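Intracellular exo-alpha-(1->5)-L-arabinofuranosidase (Bifidobacterium longum, PDB 2Y2W) hydrolyses terminal alpha-(1->5)-linked L-arabinofuranosyl units from branched and debranched arabinans, and also acts on wheat arabinoxylan, in plant cell wall breakdown. Local coordinates at residues D333-W341 against R401-Q409; G257-K268 against D309-A320. All blocks are in the same frame, centred on the assembly; numbering follows the deposited sequence.

How the contacts relate
Contact 1 pairs the seventh and eighth strands of the catalytic (beta/alpha)8 barrel, and contact 2 lies outside the barrel wall, where helix 307-327, which leads into strand 335-341, meets the loop and helix start of 257-268. Their centres are 13 Å apart. F338 joins them: its CE1 lies 3.5 Å from I314 CG1, its CZ 3.7 Å from M310 CG, and its ring meets that of F313 edge-to-face. Two residues earlier in the strand, L336 CD2 packs 3.6 Å from S318 OG. Contact 1 carries E340, by similarity the nucleophile; contact 2 approaches the active site through G257, about 7 Å from the side chain of the probable proton donor/acceptor E215.

Contact 1: residues D333-W341 against R401-Q409; sequences DIALSFDEW and RVRSASRAQ
L336 pairs with V402 and F338 with A405 in parallel register, the axes of strands 335-339 and 402-408 running 11° apart and 4.1 Å at closest approach. These are strands seven and eight of the (beta/alpha)8 barrel, and two beta bulges interrupt their register. L336 N bonds to R401 O (2.7 Å) and S406 N to F338 O. L336, F338 and V402 face outward to helices 307-327 and 382-397, with L336 CB 3.8 Å from V402 CG2, while A405 CB packs beside the W341 indole. On the face of S337 and S404 one water links their hydroxyls and that of S406, at 2.7 Å from S404 OG. E340, the nucleophile by similarity, points away from 401-409; R109 and Y286 hold its carboxylate oxygens.

Beyond the second bulge W341, its CG in the crowded position between backbone N and carbonyl carbon (chi1 72°), lays its indole against R407: CG of the arginine sits over one face, 3.8 Å from the centroid of the six-membered ring. Cutting W341 back to an alanine would probably leave the aliphatic part of R407 without its aromatic cover and open a gap toward L391 and M392. The guanidinium plane of R407 stands 65° from the indole, and the group makes a salt bridge to E388. At the other end R401, also paired with D322, grips I334 O side-on, NE at 3.1 Å and NH2 at 3.2 Å, both from the same face of the carbonyl plane.

Contact 2: residues G257-K268 against D309-A320; sequences GAYMPTFGTWEK and DMTKFIATVSDA
F263 drives the edge of its ring into the face of F313 in a T-shaped stack, centroids 5.0 Å apart and planes at 79°, with its CE1 3.5 Å from F313 CE1, off the ring centre. With CG anti to the backbone N (chi1 -172°), the F263 side chain reaches across to helix 307-327, where CE2 also meets T316 CG2 at 3.7 Å and CE1 touches V317 CG2. The F313 ring extends to the loop, its CE2 3.4 Å from A258 N, while A258 CB packs on F313 CD2. One helical turn beyond V317, A320 CB fits against E267 CB at 3.8 Å. This is packing on the outside of a (beta/alpha)8 barrel: the loop after strand 249-252 and the start of helix 265-274 lie against helix 307-327, with no hydrogen bond between the two segments. F263 closes a type I turn that starts at M260, and G264 takes the N-cap position of helix 265-274. E267 bends back at chi2 (82°) to accept a weak bond from G264 N at OE1, while S255 holds OE2. Behind the interface, V317 rests on V281 and C283 of the barrel wall, and D309 OD1 is bonded to Y287 OH.

Contact 1: residues D333-W341 against R401-Q409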
loop_
_atom_site.group_PDB
_atom_site.type_symbol
_atom_site.label_atom_id
_atom_site.label_comp_id
_atom_site.label_asym_id
_atom_site.label_seq_id
_atom_site.Cartn_x
_atom_site.Cartn_y
_atom_site.Cartn_z
ATOM N N ASP D 333 4.373 -29.499 7.826
ATOM C CA ASP D 333 3.879 -29.555 6.454
ATOM C C ASP D 333 2.765 -28.544 6.214
ATOM O O ASP D 333 1.895 -28.352 7.064
ATOM C CB ASP D 333 3.345 -30.952 6.133
ATOM C CG ASP D 333 4.405 -31.875 5.578
ATOM O OD1 ASP D 333 5.609 -31.556 5.695
ATOM O OD2 ASP D 333 4.025 -32.928 5.021
ATOM N N ILE D 334 2.802 -27.904 5.050
ATOM C CA ILE D 334 1.691 -27.091 4.576
ATOM C C ILE D 334 0.710 -28.019 3.869
ATOM O O ILE D 334 1.055 -28.650 2.867
ATOM C CB ILE D 334 2.155 -25.988 3.584
ATOM C CG1 ILE D 334 3.275 -25.117 4.181
ATOM C CG2 ILE D 334 0.966 -25.153 3.089
ATOM C CD1 ILE D 334 2.902 -24.334 5.430
ATOM N N ALA D 335 -0.504 -28.110 4.405
ATOM C CA ALA D 335 -1.563 -28.903 3.784
ATOM C C ALA D 335 -2.183 -28.164 2.596
ATOM O O ALA D 335 -2.080 -26.939 2.488
ATOM C CB ALA D 335 -2.630 -29.267 4.807
ATOM N N LEU D 336 -2.816 -28.922 1.707
ATOM C CA LEU D 336 -3.479 -28.356 0.542
ATOM C C LEU D 336 -4.951 -28.104 0.825
ATOM O O LEU D 336 -5.610 -28.903 1.502
ATOM C CB LEU D 336 -3.329 -29.283 -0.667
ATOM C CG LEU D 336 -2.156 -29.079 -1.634
ATOM C CD1 LEU D 336 -0.795 -29.091 -0.935
ATOM C CD2 LEU D 336 -2.205 -30.133 -2.729
ATOM N N SER D 337 -5.456 -26.990 0.303
ATOM C CA SER D 337 -6.857 -26.618 0.458
ATOM C C SER D 337 -7.501 -26.362 -0.902
ATOM O O SER D 337 -7.373 -25.272 -1.467
ATOM C CB SER D 337 -6.988 -25.383 1.355
ATOM O OG SER D 337 -8.349 -25.046 1.576
ATOM N N PHE D 338 -8.190 -27.373 -1.425
ATOM C CA PHE D 338 -8.928 -27.248 -2.681
ATOM C C PHE D 338 -10.223 -26.459 -2.484
ATOM O O PHE D 338 -11.322 -26.982 -2.676
ATOM C CB PHE D 338 -9.217 -28.631 -3.273
ATOM C CG PHE D 338 -8.337 -28.989 -4.433
ATOM C CD1 PHE D 338 -7.082 -29.549 -4.227
ATOM C CD2 PHE D 338 -8.764 -28.762 -5.739
ATOM C CE1 PHE D 338 -6.267 -29.878 -5.305
ATOM C CE2 PHE D 338 -7.957 -29.087 -6.821
ATOM C CZ PHE D 338 -6.707 -29.648 -6.605
ATOM N N ASP D 339 -10.077 -25.186 -2.121
ATOM C CA ASP D 339 -11.207 -24.370 -1.678
ATOM C C ASP D 339 -12.112 -23.844 -2.797
ATOM O O ASP D 339 -13.134 -23.212 -2.525
ATOM C CB ASP D 339 -10.752 -23.245 -0.732
ATOM C CG ASP D 339 -9.634 -22.388 -1.308
ATOM O OD1 ASP D 339 -9.278 -22.550 -2.494
ATOM O OD2 ASP D 339 -9.109 -21.540 -0.553
ATOM N N GLU D 340 -11.737 -24.106 -4.045
ATOM C CA GLU D 340 -12.627 -23.884 -5.182
ATOM C C GLU D 340 -12.449 -24.990 -6.219
ATOM O O GLU D 340 -11.475 -24.998 -6.972
ATOM C CB GLU D 340 -12.408 -22.499 -5.805
ATOM C CG GLU D 340 -13.139 -21.371 -5.084
ATOM C CD GLU D 340 -13.103 -20.048 -5.830
ATOM O OE1 GLU D 340 -13.202 -20.049 -7.078
ATOM O OE2 GLU D 340 -12.987 -18.998 -5.162
ATOM N N TRP D 341 -13.384 -25.935 -6.233
ATOM C CA TRP D 341 -13.374 -27.018 -7.214
ATOM C C TRP D 341 -14.780 -27.322 -7.720
ATOM O O TRP D 341 -15.767 -26.933 -7.097
ATOM C CB TRP D 341 -12.706 -28.280 -6.645
ATOM C CG TRP D 341 -13.514 -29.007 -5.602
ATOM C CD1 TRP D 341 -13.500 -28.788 -4.254
ATOM C CD2 TRP D 341 -14.446 -30.076 -5.824
ATOM N NE1 TRP D 341 -14.366 -29.647 -3.624
ATOM C CE2 TRP D 341 -14.960 -30.449 -4.563
ATOM C CE3 TRP D 341 -14.896 -30.753 -6.967
ATOM C CZ2 TRP D 341 -15.903 -31.471 -4.409
ATOM C CZ3 TRP D 341 -15.836 -31.767 -6.814
ATOM C CH2 TRP D 341 -16.328 -32.116 -5.542
ATOM N N ARG D 401 -2.580 -35.123 1.922
ATOM C CA ARG D 401 -2.010 -33.798 1.740
ATOM C C ARG D 401 -3.103 -32.759 1.511
ATOM O O ARG D 401 -2.925 -31.584 1.835
ATOM C CB ARG D 401 -1.004 -33.797 0.588
ATOM C CG ARG D 401 -0.015 -32.643 0.622
ATOM C CD ARG D 401 0.924 -32.740 1.819
ATOM N NE ARG D 401 1.732 -31.533 1.981
ATOM C CZ ARG D 401 2.876 -31.299 1.341
ATOM N NH1 ARG D 401 3.366 -32.189 0.481
ATOM N NH2 ARG D 401 3.536 -30.170 1.561
ATOM N N VAL D 402 -4.226 -33.199 0.951
ATOM C CA VAL D 402 -5.400 -32.346 0.800
ATOM C C VAL D 402 -6.322 -32.568 1.998
ATOM O O VAL D 402 -7.133 -33.496 2.017
ATOM C CB VAL D 402 -6.146 -32.608 -0.535
ATOM C CG1 VAL D 402 -7.364 -31.696 -0.663
ATOM C CG2 VAL D 402 -5.210 -32.409 -1.720
ATOM N N ARG D 403 -6.179 -31.713 3.003
ATOM C CA ARG D 403 -6.943 -31.846 4.239
ATOM C C ARG D 403 -8.203 -30.975 4.249
ATOM O O ARG D 403 -8.961 -30.979 5.218
ATOM C CB ARG D 403 -6.054 -31.547 5.452
ATOM C CG ARG D 403 -4.800 -32.425 5.565
ATOM C CD ARG D 403 -5.116 -33.907 5.767
ATOM N NE ARG D 403 -5.945 -34.152 6.947
ATOM C CZ ARG D 403 -6.335 -35.354 7.360
ATOM N NH1 ARG D 403 -5.970 -36.445 6.698
ATOM N NH2 ARG D 403 -7.089 -35.467 8.444
ATOM N N SER D 404 -8.418 -30.236 3.164
ATOM C CA SER D 404 -9.616 -29.413 3.007
ATOM C C SER D 404 -9.987 -29.244 1.542
ATOM O O SER D 404 -9.116 -29.120 0.683
ATOM C CB SER D 404 -9.424 -28.040 3.649
ATOM O OG SER D 404 -10.628 -27.297 3.609
ATOM N N ALA D 405 -11.289 -29.241 1.272
ATOM C CA ALA D 405 -11.814 -28.981 -0.063
ATOM C C ALA D 405 -13.173 -28.288 0.022
ATOM O O ALA D 405 -14.028 -28.673 0.822
ATOM C CB ALA D 405 -11.913 -30.273 -0.867
ATOM N N SER D 406 -13.361 -27.261 -0.800
ATOM C CA SER D 406 -14.622 -26.532 -0.839
ATOM C C SER D 406 -15.199 -26.542 -2.243
ATOM O O SER D 406 -14.623 -25.952 -3.160
ATOM C CB SER D 406 -14.442 -25.089 -0.357
ATOM O OG SER D 406 -13.697 -25.031 0.845
ATOM N N ARG D 407 -16.332 -27.220 -2.408
ATOM C CA ARG D 407 -17.006 -27.272 -3.698
ATOM C C ARG D 407 -17.735 -25.957 -3.959
ATOM O O ARG D 407 -18.462 -25.456 -3.099
ATOM C CB ARG D 407 -17.981 -28.447 -3.769
ATOM C CG ARG D 407 -18.353 -28.824 -5.197
ATOM C CD ARG D 407 -19.768 -29.361 -5.293
ATOM N NE ARG D 407 -20.255 -29.335 -6.671
ATOM C CZ ARG D 407 -20.830 -28.282 -7.250
ATOM N NH1 ARG D 407 -20.997 -27.147 -6.581
ATOM N NH2 ARG D 407 -21.236 -28.360 -8.510
ATOM N N ALA D 408 -17.525 -25.405 -5.150
ATOM C CA ALA D 408 -18.126 -24.135 -5.537
ATOM C C ALA D 408 -19.259 -24.347 -6.542
ATOM O O ALA D 408 -19.043 -24.957 -7.588
ATOM C CB ALA D 408 -17.064 -23.209 -6.120
ATOM N N GLN D 409 -20.469 -23.875 -6.235
ATOM C CA GLN D 409 -20.817 -23.254 -4.954
ATOM C C GLN D 409 -22.025 -23.965 -4.331
ATOM O O GLN D 409 -22.491 -24.974 -4.862
ATOM C CB GLN D 409 -21.069 -21.749 -5.126
ATOM C CG GLN D 409 -19.786 -20.920 -5.214
ATOM C CD GLN D 409 -20.029 -19.440 -5.430
ATOM O OE1 GLN D 409 -21.042 -18.890 -5.000
ATOM N NE2 GLN D 409 -19.085 -18.781 -6.090
HETATM O O HOH W 1 -11.236 -26.078 1.291
#

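Contact 2: residues G257-K268 against D309-A320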
loop_
_atom_site.group_PDB
_atom_site.type_symbol
_atom_site.label_atom_id
_atom_site.label_comp_id
_atom_site.label_asym_id
_atom_site.label_seq_id
_atom_site.Cartn_x
_atom_site.Cartn_y
_atom_site.Cartn_z
ATOM N N GLY D 257 -5.809 -21.890 -11.144
ATOM C CA GLY D 257 -5.958 -22.999 -12.082
ATOM C C GLY D 257 -4.613 -23.524 -12.544
ATOM O O GLY D 257 -3.586 -22.857 -12.385
ATOM N N ALA D 258 -4.623 -24.725 -13.119
ATOM C CA ALA D 258 -3.408 -25.369 -13.620
ATOM C C ALA D 258 -2.887 -24.696 -14.888
ATOM O O ALA D 258 -1.700 -24.788 -15.208
ATOM C CB ALA D 258 -3.661 -26.846 -13.870
ATOM N N TYR D 259 -3.788 -24.018 -15.597
ATOM C CA TYR D 259 -3.463 -23.319 -16.843
ATOM C C TYR D 259 -2.602 -22.075 -16.621
ATOM O O TYR D 259 -1.904 -21.627 -17.535
ATOM C CB TYR D 259 -4.749 -22.939 -17.592
ATOM C CG TYR D 259 -5.742 -22.138 -16.770
ATOM C CD1 TYR D 259 -5.635 -20.750 -16.663
ATOM C CD2 TYR D 259 -6.794 -22.771 -16.104
ATOM C CE1 TYR D 259 -6.544 -20.015 -15.907
ATOM C CE2 TYR D 259 -7.710 -22.045 -15.348
ATOM C CZ TYR D 259 -7.579 -20.668 -15.256
ATOM O OH TYR D 259 -8.483 -19.944 -14.511
ATOM N N MET D 260 -2.665 -21.530 -15.406
ATOM C CA MET D 260 -1.992 -20.280 -15.041
ATOM C C MET D 260 -0.509 -20.259 -15.421
ATOM O O MET D 260 0.204 -21.236 -15.184
ATOM C CB MET D 260 -2.152 -19.999 -13.541
ATOM C CG MET D 260 -3.544 -19.515 -13.124
ATOM S SD MET D 260 -4.063 -17.968 -13.912
ATOM C CE MET D 260 -2.895 -16.788 -13.233
ATOM N N PRO D 261 -0.043 -19.143 -16.020
ATOM C CA PRO D 261 1.363 -19.017 -16.414
ATOM C C PRO D 261 2.302 -18.977 -15.208
ATOM O O PRO D 261 3.498 -19.251 -15.342
ATOM C CB PRO D 261 1.403 -17.680 -17.166
ATOM C CG PRO D 261 0.224 -16.920 -16.662
ATOM C CD PRO D 261 -0.827 -17.948 -16.386
ATOM N N THR D 262 1.747 -18.647 -14.044
ATOM C CA THR D 262 2.504 -18.552 -12.800
ATOM C C THR D 262 2.382 -19.824 -11.935
ATOM O O THR D 262 2.839 -19.853 -10.789
ATOM C CB THR D 262 2.095 -17.283 -12.000
ATOM O OG1 THR D 262 2.983 -17.097 -10.892
ATOM C CG2 THR D 262 0.646 -17.375 -11.500
ATOM N N PHE D 263 1.781 -20.869 -12.504
ATOM C CA PHE D 263 1.562 -22.142 -11.806
ATOM C C PHE D 263 2.862 -22.757 -11.296
ATOM O O PHE D 263 3.867 -22.793 -12.011
ATOM C CB PHE D 263 0.828 -23.131 -12.716
ATOM C CG PHE D 263 0.387 -24.394 -12.024
ATOM C CD1 PHE D 263 -0.532 -24.350 -10.978
ATOM C CD2 PHE D 263 0.873 -25.632 -12.435
ATOM C CE1 PHE D 263 -0.947 -25.517 -10.339
ATOM C CE2 PHE D 263 0.461 -26.807 -11.807
ATOM C CZ PHE D 263 -0.450 -26.749 -10.756
ATOM N N GLY D 264 2.831 -23.228 -10.051
ATOM C CA GLY D 264 4.007 -23.809 -9.410
ATOM C C GLY D 264 4.923 -22.762 -8.801
ATOM O O GLY D 264 5.192 -22.790 -7.600
ATOM N N THR D 265 5.397 -21.837 -9.634
ATOM C CA THR D 265 6.331 -20.789 -9.205
ATOM C C THR D 265 5.688 -19.760 -8.269
ATOM O O THR D 265 6.373 -19.156 -7.438
ATOM C CB THR D 265 6.975 -20.066 -10.408
ATOM O OG1 THR D 265 5.957 -19.676 -11.337
ATOM C CG2 THR D 265 7.971 -20.980 -11.114
ATOM N N TRP D 266 4.379 -19.566 -8.408
ATOM C CA TRP D 266 3.621 -18.723 -7.490
ATOM C C TRP D 266 3.701 -19.304 -6.086
ATOM O O TRP D 266 4.132 -18.629 -5.153
ATOM C CB TRP D 266 2.158 -18.616 -7.932
ATOM C CG TRP D 266 1.282 -17.876 -6.961
ATOM C CD1 TRP D 266 0.665 -18.387 -5.853
ATOM C CD2 TRP D 266 0.922 -16.490 -7.018
ATOM N NE1 TRP D 266 -0.054 -17.405 -5.214
ATOM C CE2 TRP D 266 0.085 -16.232 -5.908
ATOM C CE3 TRP D 266 1.224 -15.442 -7.897
ATOM C CZ2 TRP D 266 -0.452 -14.966 -5.654
ATOM C CZ3 TRP D 266 0.688 -14.184 -7.645
ATOM C CH2 TRP D 266 -0.141 -13.958 -6.533
ATOM N N GLU D 267 3.291 -20.565 -5.960
ATOM C CA GLU D 267 3.286 -21.280 -4.687
ATOM C C GLU D 267 4.669 -21.315 -4.044
ATOM O O GLU D 267 4.805 -21.060 -2.851
ATOM C CB GLU D 267 2.756 -22.704 -4.873
ATOM C CG GLU D 267 1.250 -22.800 -5.130
ATOM C CD GLU D 267 0.856 -22.558 -6.581
ATOM O OE1 GLU D 267 1.734 -22.282 -7.429
ATOM O OE2 GLU D 267 -0.352 -22.646 -6.877
ATOM N N LYS D 268 5.692 -21.610 -4.843
ATOM C CA LYS D 268 7.059 -21.686 -4.339
ATOM C C LYS D 268 7.498 -20.375 -3.693
ATOM O O LYS D 268 7.951 -20.369 -2.550
ATOM C CB LYS D 268 8.028 -22.088 -5.450
ATOM C CG LYS D 268 9.333 -22.686 -4.944
ATOM C CD LYS D 268 10.057 -23.494 -6.020
ATOM C CE LYS D 268 9.336 -24.806 -6.347
ATOM N NZ LYS D 268 8.245 -24.638 -7.353
ATOM N N ASP D 309 -6.033 -34.011 -14.455
ATOM C CA ASP D 309 -5.561 -32.643 -14.265
ATOM C C ASP D 309 -5.371 -32.365 -12.771
ATOM O O ASP D 309 -4.340 -31.831 -12.364
ATOM C CB ASP D 309 -6.545 -31.649 -14.895
ATOM C CG ASP D 309 -6.055 -30.209 -14.832
ATOM O OD1 ASP D 309 -6.272 -29.543 -13.796
ATOM O OD2 ASP D 309 -5.450 -29.741 -15.821
ATOM N N MET D 310 -6.362 -32.755 -11.969
ATOM C CA MET D 310 -6.324 -32.582 -10.515
ATOM C C MET D 310 -5.182 -33.370 -9.859
ATOM O O MET D 310 -4.557 -32.886 -8.916
ATOM C CB MET D 310 -7.676 -32.959 -9.893
ATOM C CG MET D 310 -7.778 -32.691 -8.396
ATOM S SD MET D 310 -9.331 -33.237 -7.660
ATOM C CE MET D 310 -10.349 -31.781 -7.882
ATOM N N THR D 311 -4.917 -34.576 -10.359
ATOM C CA THR D 311 -3.814 -35.405 -9.860
ATOM C C THR D 311 -2.464 -34.701 -10.047
ATOM O O THR D 311 -1.680 -34.592 -9.100
ATOM C CB THR D 311 -3.809 -36.811 -10.522
ATOM O OG1 THR D 311 -5.066 -37.458 -10.282
ATOM C CG2 THR D 311 -2.691 -37.684 -9.961
ATOM N N LYS D 312 -2.209 -34.217 -11.262
ATOM C CA LYS D 312 -1.025 -33.408 -11.549
ATOM C C LYS D 312 -1.002 -32.121 -10.726
ATOM O O LYS D 312 0.043 -31.744 -10.190
ATOM C CB LYS D 312 -0.934 -33.083 -13.044
ATOM C CG LYS D 312 0.035 -33.969 -13.802
ATOM C CD LYS D 312 0.064 -33.627 -15.288
ATOM C CE LYS D 312 1.388 -34.041 -15.940
ATOM N NZ LYS D 312 1.700 -35.497 -15.782
ATOM N N PHE D 313 -2.159 -31.462 -10.635
ATOM C CA PHE D 313 -2.344 -30.262 -9.817
ATOM C C PHE D 313 -1.859 -30.506 -8.383
ATOM O O PHE D 313 -1.043 -29.745 -7.857
ATOM C CB PHE D 313 -3.829 -29.868 -9.806
ATOM C CG PHE D 313 -4.087 -28.398 -9.597
ATOM C CD1 PHE D 313 -3.468 -27.690 -8.568
ATOM C CD2 PHE D 313 -4.973 -27.723 -10.429
ATOM C CE1 PHE D 313 -3.720 -26.334 -8.380
ATOM C CE2 PHE D 313 -5.231 -26.367 -10.249
ATOM C CZ PHE D 313 -4.603 -25.671 -9.221
ATOM N N ILE D 314 -2.362 -31.579 -7.770
ATOM C CA ILE D 314 -1.992 -31.967 -6.410
ATOM C C ILE D 314 -0.491 -32.235 -6.293
ATOM O O ILE D 314 0.156 -31.750 -5.365
ATOM C CB ILE D 314 -2.825 -33.190 -5.920
ATOM C CG1 ILE D 314 -4.273 -32.767 -5.646
ATOM C CG2 ILE D 314 -2.213 -33.810 -4.660
ATOM C CD1 ILE D 314 -5.293 -33.889 -5.743
ATOM N N ALA D 315 0.056 -32.985 -7.249
ATOM C CA ALA D 315 1.479 -33.334 -7.251
ATOM C C ALA D 315 2.382 -32.102 -7.303
ATOM O O ALA D 315 3.348 -32.008 -6.545
ATOM C CB ALA D 315 1.797 -34.280 -8.408
ATOM N N THR D 316 2.047 -31.163 -8.186
ATOM C CA THR D 316 2.860 -29.972 -8.428
ATOM C C THR D 316 2.818 -28.988 -7.257
ATOM O O THR D 316 3.851 -28.432 -6.868
ATOM C CB THR D 316 2.432 -29.250 -9.731
ATOM O OG1 THR D 316 2.231 -30.213 -10.769
ATOM C CG2 THR D 316 3.492 -28.252 -10.178
ATOM N N VAL D 317 1.627 -28.777 -6.702
ATOM C CA VAL D 317 1.456 -27.860 -5.573
ATOM C C VAL D 317 2.121 -28.421 -4.313
ATOM O O VAL D 317 2.781 -27.683 -3.576
ATOM C CB VAL D 317 -0.036 -27.520 -5.326
ATOM C CG1 VAL D 317 -0.213 -26.710 -4.047
ATOM C CG2 VAL D 317 -0.602 -26.752 -6.508
ATOM N N SER D 318 1.959 -29.723 -4.089
ATOM C CA SER D 318 2.604 -30.414 -2.971
ATOM C C SER D 318 4.122 -30.272 -3.022
ATOM O O SER D 318 4.758 -29.965 -2.011
ATOM C CB SER D 318 2.223 -31.893 -2.961
ATOM O OG SER D 318 0.820 -32.052 -2.865
ATOM N N ASP D 319 4.690 -30.492 -4.206
ATOM C CA ASP D 319 6.129 -30.372 -4.422
ATOM C C ASP D 319 6.604 -28.946 -4.142
ATOM O O ASP D 319 7.678 -28.739 -3.568
ATOM C CB ASP D 319 6.476 -30.791 -5.852
ATOM C CG ASP D 319 7.965 -30.736 -6.133
ATOM O OD1 ASP D 319 8.732 -31.468 -5.468
ATOM O OD2 ASP D 319 8.365 -29.964 -7.032
ATOM N N ALA D 320 5.790 -27.974 -4.549
ATOM C CA ALA D 320 6.039 -26.561 -4.272
ATOM C C ALA D 320 5.954 -26.266 -2.774
ATOM O O ALA D 320 6.765 -25.508 -2.239
ATOM C CB ALA D 320 5.061 -25.691 -5.047
#